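Local coordinates for protein endo-alpha-mannosidase (Bacteroides thetaiotaomicron, PDB 4ACY) that hydrolyses internal alpha-mannosidic linkages in mannose-containing glycans, as a family 99 glycoside hydrolase built on a (beta/alpha)8 barrel, at residues A[64-70]-A[289-293]; A[203-208]-A[239-243]; A[227-231]-A[254-258]; A[250-254]-A[296-300]. All coordinates share one frame; numbering follows the deposited sequence. Where two conformers were deposited one is given.

Contact 1: residues A[64-70]-A[289-293]; sequences HPIALAP and RIRPW
Ile290 O is held from two directions: Ala67 N donates to Ile290 O at 2.8 Å, almost straight on at the hydrogen (172°), and a water oxygen 2.9 Å from Ile290 O gives it a second hydrogen. The same water reaches weakly to Pro65 O, whose firmer donor is His64 ND1 at 2.7 Å. That bond lies on a carbonyl lone pair and fixes the turn of the imidazole, against which Ile290 lays its CG2, 3.5 Å from His64 ND1. Strand 64-66 pairs antiparallel with strand 77-79 in a small sheet outside the barrel, and here strand 64-66 and the chain that leaves it meet the long loop after barrel strand 276-281. Further along, Trp293 has the largest share of any one residue. With CG between the backbone N and the carbonyl carbon (chi1 46°), its indole packs against Ala69 and Pro70. NE1 donates to Ala67 O at 2.9 Å, within the ring plane but from above the carbonyl plane. One face is covered by two CH-pi contacts, Ala69 CA lying 3.4 Å from the centroid of the five-membered ring and Pro70 CD over the six-membered ring; Arg291 CB packs on the opposite face. Ile66 CG2 presses tightly on Pro292 CD at 3.5 Å. Arg291 sends its charge outside the contact, to Asp287 and Glu332.

Contact 2: residues A[203-208]-A[239-243]; sequences WAKLFA and TACMD
Trp203 and Phe207, one helical turn apart, both set CG anti to their own carbonyl carbon (chi1 -76° and -63°), which presents the two rings side by side to the 239-243 loop. Met242, a selenomethionine here, comes up to them through a chain bent at chi3 (130°). Its CE stands over the centre of the five-membered ring of Trp203, 4.3 Å from CE to the centroid, while SE lies farther above the same face in a Met-aromatic contact. On the way its CG passes Phe207 CD2 at 4.0 Å. Closer to the backbone, Ala240 CB meets Trp203 CB at 3.7 Å, and Ala240 O approaches the edge of the Phe207 ring, near its plane, with Phe207 CB 3.4 Å from Ala240 O. The methyl of Ala208 touches the sulfur of Cys241, 3.7 Å from CB to SG. Apolar packing thus carries the contact, and the nearby polar groups find partners outside it: Trp203 NE1 donates to Ser195 O, and Arg216 binds both Phe207 O and Cys241 O. Phe207 also stacks on Phe224, and Met242 rests on Ile192. Cys241, with positive phi, forms the Schellman motif that follows helix 235-239. The last turn of helix 200-207 is thus joined to the loop leading from helix 235-239 into strand 244-246, in the outer layer of a TIM barrel.

Contact 3: residues A[227-231]-A[254-258]; sequences LTLKE and FTNAS
Asn256 OD1 accepts from Glu231 N at 2.7 Å, a nearly straight bond (173°) in which the donor stands above the plane of the amide carbonyl. The side chain reaches it because CG is anti to the backbone N (chi1 173°), carrying OD1 across Lys230 CA; on the way Asn256 CB rests on Lys230 CB at 3.6 Å. One residue further, Ala257 N donates to Leu229 O at 2.9 Å, again from above the carbonyl plane, whereas Asn256 N, though close to Leu229 O, is badly angled for a bond. Thr228 O is served by a water, 2.8 Å from the carbonyl oxygen to the water, which in turn accepts from Thr255 OG1. That hydroxyl also receives a hydrogen bond from Ser258 OG, 3.0 Å from OG to OG1. Apolar groups fill in between: Ala257 CB sits 3.8 Å from Thr228 CG2, and the side chains of Leu229 and Thr255 cross at about a right angle, CD2 meeting CG2. Met266 of helix 263-272 touches Thr228, Glu231 and Ala257. An alanine in place of Asn256 is likely to leave Glu231 N without its acceptor and the chain at Glu231 held less firmly. Both loops follow adjacent strands of the barrel, 223-227 and 244-246, and they are tied by backbone groups, one amide oxygen and one water, so the join depends on neutral polar bonds and on no charge pair.

Contact 4: residues A[250-254]-A[296-300]; sequences AATGF and STTRD
Thr252 O is clasped side-on by Arg299, which brings NH2 to 2.9 Å and NE to 3.0 Å of that single oxygen. The acceptor belongs to a type II beta turn, Ala251 to Phe254, in the loop after barrel strand 244-246, and the arginine to the loop after the next strand, 276-281. The oxygen lies in the guanidinium plane; NE uses a carbonyl lone pair, while NH2 arrives tilted 20° from the carbonyl plane. Over one face of the guanidinium sits Ala251 CB, which also packs against Arg299 CG at 3.8 Å and Thr297 CG2 at 3.6 Å. A bend at chi2 (-75°) folds the arginine back on its own loop, where NH1 donates to Ser296 O and Thr298 O and so fixes the plane of the group. A leucine in place of Arg299 would probably leave Thr252 O without these two donors and the Ser296 and Thr298 carbonyls without their shared one, setting the loop looser against the turn. Farther out, Tyr306 of helix 305-316 touches Arg299, and its hydroxyl is hydrogen-bonded to Ala250 O and Thr252 N. Asn294 OD1 pairs with Thr297 OG1, a hydroxyl that stands 4.0 Å from Phe254 CD1.

From the N terminus, the outlying strand 64-66 opens contact 1, whose loop closes only at 289-293, after strand 276-281; contacts 2 and 3 fall within that span. Contact 2 runs from helix 200-207 to the 239-243 loop, and contact 3 begins at 227-231 before contact 2 has closed, so these two cross. Contact 3 ends on 254-258, where contact 4 has already begun: the two share Phe254, and Ser258 O probably bonds to Gly253 N. Contact 4 closes at 296-300, just beyond contact 1, and crosses it. Contacts 3 and 4 tie successive barrel loops, contact 2 ties helix 200-207 to the loop before strand 244-246, and contact 1 ties strand 64-66 to the loop after 276-281.

Contact 1: residues A[64-70]-A[289-293]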
loop_
_atom_site.group_PDB
_atom_site.type_symbol
_atom_site.label_atom_id
_atom_site.label_comp_id
_atom_site.label_asym_id
_atom_site.label_seq_id
_atom_site.Cartn_x
_atom_site.Cartn_y
_atom_site.Cartn_z
ATOM N N HIS A 64 14.097 13.171 -4.333
ATOM C CA HIS A 64 14.374 11.900 -3.651
ATOM C C HIS A 64 15.822 11.496 -3.884
ATOM O O HIS A 64 16.362 11.753 -4.964
ATOM C CB HIS A 64 13.431 10.836 -4.219
ATOM C CG HIS A 64 13.330 9.579 -3.407
ATOM N ND1 HIS A 64 14.273 8.574 -3.461
ATOM C CD2 HIS A 64 12.356 9.136 -2.577
ATOM C CE1 HIS A 64 13.901 7.579 -2.673
ATOM N NE2 HIS A 64 12.737 7.892 -2.129
ATOM N N PRO A 65 16.467 10.867 -2.872
ATOM C CA PRO A 65 17.828 10.399 -3.132
ATOM C C PRO A 65 17.846 9.249 -4.136
ATOM O O PRO A 65 16.813 8.609 -4.387
ATOM C CB PRO A 65 18.330 9.900 -1.759
ATOM C CG PRO A 65 17.373 10.329 -0.762
ATOM C CD PRO A 65 16.080 10.739 -1.458
ATOM N N ILE A 66 19.011 9.007 -4.721
ATOM C CA ILE A 66 19.227 7.865 -5.599
ATOM C C ILE A 66 20.039 6.823 -4.815
ATOM O O ILE A 66 21.155 7.118 -4.393
ATOM C CB ILE A 66 19.997 8.272 -6.879
ATOM C CG1 ILE A 66 19.246 9.371 -7.644
ATOM C CG2 ILE A 66 20.181 7.075 -7.787
ATOM C CD1 ILE A 66 20.036 9.941 -8.824
ATOM N N ALA A 67 19.471 5.627 -4.624
ATOM C CA ALA A 67 20.049 4.626 -3.693
ATOM C C ALA A 67 21.226 3.876 -4.295
ATOM O O ALA A 67 21.229 3.567 -5.490
ATOM C CB ALA A 67 18.973 3.636 -3.261
ATOM N N LEU A 68 22.216 3.557 -3.452
ATOM C CA LEU A 68 23.339 2.715 -3.860
ATOM C C LEU A 68 22.913 1.250 -3.997
ATOM O O LEU A 68 21.992 0.791 -3.292
ATOM C CB LEU A 68 24.462 2.825 -2.819
ATOM C CG LEU A 68 25.117 4.210 -2.673
ATOM C CD1 LEU A 68 25.976 4.238 -1.403
ATOM C CD2 LEU A 68 25.950 4.537 -3.909
ATOM N N ALA A 69 23.572 0.539 -4.912
ATOM C CA ALA A 69 23.394 -0.909 -5.071
ATOM C C ALA A 69 23.753 -1.604 -3.758
ATOM O O ALA A 69 24.650 -1.133 -3.036
ATOM C CB ALA A 69 24.244 -1.456 -6.213
ATOM N N PRO A 70 23.034 -2.687 -3.423
ATOM C CA PRO A 70 23.322 -3.362 -2.165
ATOM C C PRO A 70 24.771 -3.818 -2.108
ATOM O O PRO A 70 25.269 -4.469 -3.046
ATOM C CB PRO A 70 22.365 -4.569 -2.149
ATOM C CG PRO A 70 21.842 -4.714 -3.588
ATOM C CD PRO A 70 21.937 -3.331 -4.180
ATOM N N ARG A 289 14.682 5.019 -11.600
ATOM C CA ARG A 289 15.124 6.378 -11.300
ATOM C C ARG A 289 15.724 6.453 -9.886
ATOM O O ARG A 289 16.822 7.013 -9.692
ATOM C CB ARG A 289 13.995 7.395 -11.508
ATOM C CG ARG A 289 13.600 7.560 -12.978
ATOM C CD ARG A 289 14.384 8.690 -13.627
ATOM N NE ARG A 289 13.648 9.944 -13.567
ATOM C CZ ARG A 289 14.169 11.142 -13.806
ATOM N NH1 ARG A 289 15.453 11.269 -14.129
ATOM N NH2 ARG A 289 13.401 12.215 -13.718
ATOM N N ILE A 290 15.014 5.891 -8.901
ATOM C CA ILE A 290 15.495 5.926 -7.517
ATOM C C ILE A 290 16.461 4.787 -7.188
ATOM O O ILE A 290 17.235 4.917 -6.238
ATOM C CB ILE A 290 14.349 6.007 -6.463
ATOM C CG1 ILE A 290 13.453 4.759 -6.475
ATOM C CG2 ILE A 290 13.513 7.276 -6.656
ATOM C CD1 ILE A 290 12.974 4.379 -5.060
ATOM N N ARG A 291 16.419 3.698 -7.965
ATOM C CA ARG A 291 17.308 2.530 -7.775
ATOM C C ARG A 291 17.856 2.016 -9.117
ATOM O O ARG A 291 17.404 0.991 -9.635
ATOM C CB ARG A 291 16.586 1.394 -7.017
ATOM C CG ARG A 291 16.030 1.793 -5.661
ATOM C CD ARG A 291 15.306 0.634 -4.994
ATOM N NE ARG A 291 14.767 1.006 -3.689
ATOM C CZ ARG A 291 13.478 0.957 -3.356
ATOM N NH1 ARG A 291 12.565 0.547 -4.244
ATOM N NH2 ARG A 291 13.104 1.300 -2.128
ATOM N N PRO A 292 18.859 2.713 -9.680
ATOM C CA PRO A 292 19.266 2.453 -11.071
ATOM C C PRO A 292 19.756 1.025 -11.307
ATOM O O PRO A 292 19.695 0.541 -12.434
ATOM C CB PRO A 292 20.407 3.449 -11.315
ATOM C CG PRO A 292 20.270 4.495 -10.273
ATOM C CD PRO A 292 19.471 3.935 -9.121
ATOM N N TRP A 293 20.231 0.383 -10.233
ATOM C CA TRP A 293 20.780 -0.976 -10.243
ATOM C C TRP A 293 19.699 -2.060 -10.177
ATOM O O TRP A 293 20.007 -3.264 -10.278
ATOM C CB TRP A 293 21.737 -1.139 -9.034
ATOM C CG TRP A 293 21.106 -0.590 -7.797
ATOM C CD1 TRP A 293 21.212 0.684 -7.317
ATOM C CD2 TRP A 293 20.189 -1.264 -6.930
ATOM N NE1 TRP A 293 20.439 0.841 -6.200
ATOM C CE2 TRP A 293 19.800 -0.340 -5.932
ATOM C CE3 TRP A 293 19.678 -2.574 -6.882
ATOM C CZ2 TRP A 293 18.922 -0.676 -4.895
ATOM C CZ3 TRP A 293 18.803 -2.908 -5.859
ATOM C CH2 TRP A 293 18.428 -1.964 -4.883
HETATM O O HOH W 1 16.202 5.389 -3.526
#

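Contact 2: residues A[203-208]-A[239-243]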
loop_
_atom_site.group_PDB
_atom_site.type_symbol
_atom_site.label_atom_id
_atom_site.label_comp_id
_atom_site.label_asym_id
_atom_site.label_seq_id
_atom_site.Cartn_x
_atom_site.Cartn_y
_atom_site.Cartn_z
ATOM N N TRP A 203 6.310 -9.791 19.008
ATOM C CA TRP A 203 4.943 -9.464 18.566
ATOM C C TRP A 203 3.900 -10.077 19.511
ATOM O O TRP A 203 2.878 -9.458 19.791
ATOM C CB TRP A 203 4.667 -9.963 17.148
ATOM C CG TRP A 203 5.287 -9.136 16.052
ATOM C CD1 TRP A 203 6.142 -9.580 15.079
ATOM C CD2 TRP A 203 5.078 -7.742 15.797
ATOM N NE1 TRP A 203 6.485 -8.543 14.232
ATOM C CE2 TRP A 203 5.848 -7.404 14.653
ATOM C CE3 TRP A 203 4.317 -6.736 16.421
ATOM C CZ2 TRP A 203 5.871 -6.114 14.128
ATOM C CZ3 TRP A 203 4.348 -5.449 15.894
ATOM C CH2 TRP A 203 5.136 -5.150 14.766
ATOM N N ALA A 204 4.168 -11.294 19.985
ATOM C CA ALA A 204 3.226 -12.015 20.855
ATOM C C ALA A 204 2.903 -11.247 22.137
ATOM O O ALA A 204 1.795 -11.356 22.667
ATOM C CB ALA A 204 3.741 -13.417 21.164
ATOM N N LYS A 205 3.856 -10.451 22.620
ATOM C CA LYS A 205 3.624 -9.601 23.794
ATOM C C LYS A 205 2.496 -8.600 23.557
ATOM O O LYS A 205 1.807 -8.181 24.488
ATOM C CB LYS A 205 4.901 -8.855 24.174
ATOM C CG LYS A 205 6.004 -9.780 24.661
ATOM C CD LYS A 205 7.298 -9.029 24.854
ATOM C CE LYS A 205 8.320 -9.911 25.549
ATOM N NZ LYS A 205 9.624 -9.188 25.601
ATOM N N LEU A 206 2.343 -8.207 22.298
ATOM C CA LEU A 206 1.343 -7.239 21.879
ATOM C C LEU A 206 0.049 -7.907 21.391
ATOM O O LEU A 206 -1.044 -7.376 21.621
ATOM C CB LEU A 206 1.934 -6.352 20.761
ATOM C CG LEU A 206 1.043 -5.248 20.206
ATOM C CD1 LEU A 206 0.743 -4.261 21.316
ATOM C CD2 LEU A 206 1.715 -4.545 19.016
ATOM N N PHE A 207 0.169 -9.068 20.740
ATOM C CA PHE A 207 -0.965 -9.668 20.025
ATOM C C PHE A 207 -1.537 -10.964 20.626
ATOM O O PHE A 207 -2.614 -11.396 20.227
ATOM C CB PHE A 207 -0.617 -9.906 18.545
ATOM C CG PHE A 207 -0.333 -8.651 17.760
ATOM C CD1 PHE A 207 -1.097 -7.499 17.938
ATOM C CD2 PHE A 207 0.689 -8.641 16.806
ATOM C CE1 PHE A 207 -0.839 -6.344 17.191
ATOM C CE2 PHE A 207 0.949 -7.487 16.055
ATOM C CZ PHE A 207 0.191 -6.342 16.257
ATOM N N ALA A 208 -0.809 -11.611 21.538
ATOM C CA ALA A 208 -1.374 -12.758 22.271
ATOM C C ALA A 208 -2.355 -12.253 23.323
ATOM O O ALA A 208 -2.157 -11.188 23.908
ATOM C CB ALA A 208 -0.273 -13.594 22.922
ATOM N N THR A 239 2.701 -17.735 15.460
ATOM C CA THR A 239 3.496 -17.501 16.662
ATOM C C THR A 239 3.422 -16.043 17.117
ATOM O O THR A 239 3.409 -15.751 18.316
ATOM C CB THR A 239 4.963 -17.906 16.436
ATOM O OG1 THR A 239 4.995 -19.269 16.002
ATOM C CG2 THR A 239 5.777 -17.746 17.717
ATOM N N ALA A 240 3.375 -15.135 16.143
ATOM C CA ALA A 240 3.262 -13.711 16.433
ATOM C C ALA A 240 1.855 -13.333 16.904
ATOM O O ALA A 240 1.643 -12.215 17.376
ATOM C CB ALA A 240 3.638 -12.894 15.193
ATOM N N CYS A 241 0.908 -14.258 16.757
ATOM C CA CYS A 241 -0.503 -14.044 17.116
ATOM C C CYS A 241 -1.174 -12.960 16.270
ATOM O O CYS A 241 -2.126 -12.307 16.707
ATOM C CB CYS A 241 -0.670 -13.751 18.615
ATOM S SG CYS A 241 -0.208 -15.178 19.629
HETATM N N MSE A 242 -0.679 -12.783 15.049
HETATM C CA MSE A 242 -1.324 -11.886 14.109
HETATM C C MSE A 242 -2.571 -12.525 13.543
HETATM O O MSE A 242 -2.734 -13.745 13.583
HETATM C CB MSE A 242 -0.365 -11.530 12.988
HETATM C CG MSE A 242 0.835 -10.880 13.520
HETATM SE SE MSE A 242 2.209 -10.814 12.170
HETATM C CE MSE A 242 2.422 -8.968 12.523
ATOM N N ASP A 243 -3.441 -11.691 12.987
ATOM C CA ASP A 243 -4.713 -12.154 12.443
ATOM C C ASP A 243 -4.636 -12.579 10.996
ATOM O O ASP A 243 -5.555 -13.226 10.481
ATOM C CB ASP A 243 -5.748 -11.051 12.613
ATOM C CG ASP A 243 -5.901 -10.665 14.050
ATOM O OD1 ASP A 243 -6.636 -11.383 14.767
ATOM O OD2 ASP A 243 -5.260 -9.687 14.481
#

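Contact 3: residues A[227-231]-A[254-258]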
loop_
_atom_site.group_PDB
_atom_site.type_symbol
_atom_site.label_atom_id
_atom_site.label_comp_id
_atom_site.label_asym_id
_atom_site.label_seq_id
_atom_site.Cartn_x
_atom_site.Cartn_y
_atom_site.Cartn_z
ATOM N N LEU A 227 3.481 -8.734 7.091
ATOM C CA LEU A 227 4.071 -8.994 5.786
ATOM C C LEU A 227 4.795 -10.331 5.852
ATOM O O LEU A 227 5.671 -10.536 6.706
ATOM C CB LEU A 227 5.043 -7.875 5.392
ATOM C CG LEU A 227 5.695 -7.988 4.010
ATOM C CD1 LEU A 227 4.637 -7.989 2.939
ATOM C CD2 LEU A 227 6.656 -6.814 3.808
ATOM N N THR A 228 4.402 -11.241 4.968
ATOM C CA THR A 228 5.074 -12.525 4.859
ATOM C C THR A 228 5.949 -12.496 3.615
ATOM O O THR A 228 5.558 -11.937 2.605
ATOM C CB THR A 228 4.083 -13.729 4.838
ATOM O OG1 THR A 228 4.823 -14.972 4.906
ATOM C CG2 THR A 228 3.218 -13.713 3.599
ATOM N N LEU A 229 7.135 -13.094 3.721
ATOM C CA LEU A 229 8.067 -13.215 2.590
ATOM C C LEU A 229 7.976 -14.556 1.871
ATOM O O LEU A 229 8.298 -14.659 0.693
ATOM C CB LEU A 229 9.501 -13.030 3.079
ATOM C CG LEU A 229 9.834 -11.685 3.703
ATOM C CD1 LEU A 229 11.260 -11.805 4.252
ATOM C CD2 LEU A 229 9.689 -10.578 2.672
ATOM N N LYS A 230 7.551 -15.590 2.587
ATOM C CA LYS A 230 7.520 -16.918 2.003
ATOM C C LYS A 230 6.522 -17.823 2.708
ATOM O O LYS A 230 6.305 -17.719 3.918
ATOM C CB LYS A 230 8.919 -17.554 2.016
ATOM C CG LYS A 230 9.551 -17.748 3.399
ATOM C CD LYS A 230 11.052 -18.082 3.287
ATOM C CE LYS A 230 11.892 -16.832 3.150
ATOM N NZ LYS A 230 13.238 -17.146 2.581
ATOM N N GLU A 231 5.922 -18.702 1.917
ATOM C CA GLU A 231 4.972 -19.695 2.396
ATOM C C GLU A 231 5.494 -20.502 3.595
ATOM O O GLU A 231 4.726 -20.830 4.509
ATOM C CB GLU A 231 4.599 -20.603 1.216
ATOM C CG GLU A 231 3.624 -21.705 1.527
ATOM C CD GLU A 231 2.801 -22.094 0.329
ATOM O OE1 GLU A 231 3.277 -21.959 -0.827
ATOM O OE2 GLU A 231 1.664 -22.543 0.553
ATOM N N PHE A 254 9.432 -11.389 -6.786
ATOM C CA PHE A 254 10.398 -10.673 -5.962
ATOM C C PHE A 254 10.624 -11.399 -4.634
ATOM O O PHE A 254 11.751 -11.436 -4.128
ATOM C CB PHE A 254 9.983 -9.227 -5.717
ATOM C CG PHE A 254 10.971 -8.468 -4.891
ATOM C CD1 PHE A 254 12.278 -8.269 -5.357
ATOM C CD2 PHE A 254 10.619 -7.999 -3.632
ATOM C CE1 PHE A 254 13.224 -7.578 -4.563
ATOM C CE2 PHE A 254 11.537 -7.305 -2.840
ATOM C CZ PHE A 254 12.847 -7.095 -3.310
ATOM N N THR A 255 9.545 -11.934 -4.066
ATOM C CA THR A 255 9.623 -12.852 -2.946
ATOM C C THR A 255 8.783 -14.090 -3.276
ATOM O O THR A 255 7.975 -14.080 -4.205
ATOM C CB THR A 255 9.095 -12.245 -1.632
ATOM O OG1 THR A 255 7.707 -11.944 -1.772
ATOM C CG2 THR A 255 9.881 -10.997 -1.218
ATOM N N ASN A 256 8.980 -15.153 -2.505
ATOM C CA ASN A 256 8.128 -16.334 -2.587
ATOM C C ASN A 256 6.651 -15.958 -2.400
ATOM O O ASN A 256 5.785 -16.409 -3.149
ATOM C CB ASN A 256 8.580 -17.377 -1.550
ATOM C CG ASN A 256 7.639 -18.556 -1.448
ATOM O OD1 ASN A 256 6.658 -18.512 -0.713
ATOM N ND2 ASN A 256 7.954 -19.634 -2.158
ATOM N N ALA A 257 6.376 -15.107 -1.415
ATOM C CA ALA A 257 4.990 -14.704 -1.135
ATOM C C ALA A 257 4.350 -13.861 -2.244
ATOM O O ALA A 257 3.120 -13.848 -2.380
ATOM C CB ALA A 257 4.920 -13.971 0.175
ATOM N N SER A 258 5.170 -13.138 -3.020
ATOM C CA SER A 258 4.648 -12.318 -4.123
ATOM C C SER A 258 4.781 -13.032 -5.455
ATOM O O SER A 258 4.866 -12.403 -6.502
ATOM C CB SER A 258 5.314 -10.940 -4.178
ATOM O OG SER A 258 6.706 -11.052 -4.412
HETATM O O HOH W 2 6.302 -10.761 0.210
#

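Contact 4: residues A[250-254]-A[296-300]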
loop_
_atom_site.group_PDB
_atom_site.type_symbol
_atom_site.label_atom_id
_atom_site.label_comp_id
_atom_site.label_asym_id
_atom_site.label_seq_id
_atom_site.Cartn_x
_atom_site.Cartn_y
_atom_site.Cartn_z
ATOM N N ALA A 250 4.684 -5.724 -5.656
ATOM C CA ALA A 250 3.905 -5.804 -6.891
ATOM C C ALA A 250 4.626 -6.593 -7.968
ATOM O O ALA A 250 4.012 -6.970 -8.967
ATOM C CB ALA A 250 3.595 -4.430 -7.405
ATOM N N ALA A 251 5.935 -6.794 -7.789
ATOM C CA ALA A 251 6.736 -7.486 -8.808
ATOM C C ALA A 251 6.683 -8.991 -8.572
ATOM O O ALA A 251 7.140 -9.485 -7.530
ATOM C CB ALA A 251 8.153 -6.998 -8.792
ATOM N N THR A 252 6.098 -9.711 -9.534
ATOM C CA THR A 252 5.931 -11.156 -9.406
ATOM C C THR A 252 7.297 -11.797 -9.186
ATOM O O THR A 252 8.257 -11.488 -9.900
ATOM C CB THR A 252 5.237 -11.781 -10.636
ATOM O OG1 THR A 252 5.894 -11.336 -11.824
ATOM C CG2 THR A 252 3.785 -11.367 -10.694
ATOM N N GLY A 253 7.383 -12.643 -8.160
ATOM C CA GLY A 253 8.596 -13.409 -7.875
ATOM C C GLY A 253 9.656 -12.671 -7.088
ATOM O O GLY A 253 10.677 -13.257 -6.744
ATOM N N PHE A 254 9.432 -11.389 -6.786
ATOM C CA PHE A 254 10.398 -10.673 -5.962
ATOM C C PHE A 254 10.624 -11.399 -4.634
ATOM O O PHE A 254 11.751 -11.436 -4.128
ATOM C CB PHE A 254 9.983 -9.227 -5.717
ATOM C CG PHE A 254 10.971 -8.468 -4.891
ATOM C CD1 PHE A 254 12.278 -8.269 -5.357
ATOM C CD2 PHE A 254 10.619 -7.999 -3.632
ATOM C CE1 PHE A 254 13.224 -7.578 -4.563
ATOM C CE2 PHE A 254 11.537 -7.305 -2.840
ATOM C CZ PHE A 254 12.847 -7.095 -3.310
ATOM N N SER A 296 16.418 -5.769 -12.365
ATOM C CA SER A 296 15.947 -7.156 -12.254
ATOM C C SER A 296 14.520 -7.251 -11.693
ATOM O O SER A 296 13.827 -8.241 -11.915
ATOM C CB SER A 296 16.907 -8.018 -11.416
ATOM O OG SER A 296 16.929 -7.645 -10.047
ATOM N N THR A 297 14.098 -6.222 -10.963
ATOM C CA THR A 297 12.770 -6.193 -10.347
ATOM C C THR A 297 11.727 -5.580 -11.320
ATOM O O THR A 297 10.521 -5.730 -11.132
ATOM C CB THR A 297 12.784 -5.406 -9.021
ATOM O OG1 THR A 297 13.848 -5.878 -8.177
ATOM C CG2 THR A 297 11.462 -5.581 -8.259
ATOM N N THR A 298 12.201 -4.916 -12.368
ATOM C CA THR A 298 11.295 -4.309 -13.348
ATOM C C THR A 298 10.317 -5.341 -13.934
ATOM O O THR A 298 10.706 -6.457 -14.298
ATOM C CB THR A 298 12.081 -3.615 -14.476
ATOM O OG1 THR A 298 12.824 -2.505 -13.936
ATOM C CG2 THR A 298 11.126 -3.096 -15.585
ATOM N N ARG A 299 9.044 -4.978 -13.997
ATOM C CA ARG A 299 8.038 -5.820 -14.641
ATOM C C ARG A 299 7.230 -4.926 -15.567
ATOM O O ARG A 299 6.559 -4.017 -15.095
ATOM C CB ARG A 299 7.116 -6.475 -13.591
ATOM C CG ARG A 299 7.825 -7.370 -12.567
ATOM C CD ARG A 299 8.265 -8.728 -13.126
ATOM N NE ARG A 299 8.895 -9.508 -12.055
ATOM C CZ ARG A 299 10.194 -9.465 -11.749
ATOM N NH1 ARG A 299 11.026 -8.710 -12.454
ATOM N NH2 ARG A 299 10.665 -10.195 -10.738
ATOM N N ASP A 300 7.312 -5.160 -16.886
ATOM C CA ASP A 300 6.571 -4.320 -17.848
ATOM C C ASP A 300 5.058 -4.499 -17.716
ATOM O O ASP A 300 4.577 -5.587 -17.422
ATOM C CB ASP A 300 6.956 -4.631 -19.299
ATOM C CG ASP A 300 8.428 -4.408 -19.598
ATOM O OD1 ASP A 300 9.133 -3.657 -18.876
ATOM O OD2 ASP A 300 8.874 -5.002 -20.609
#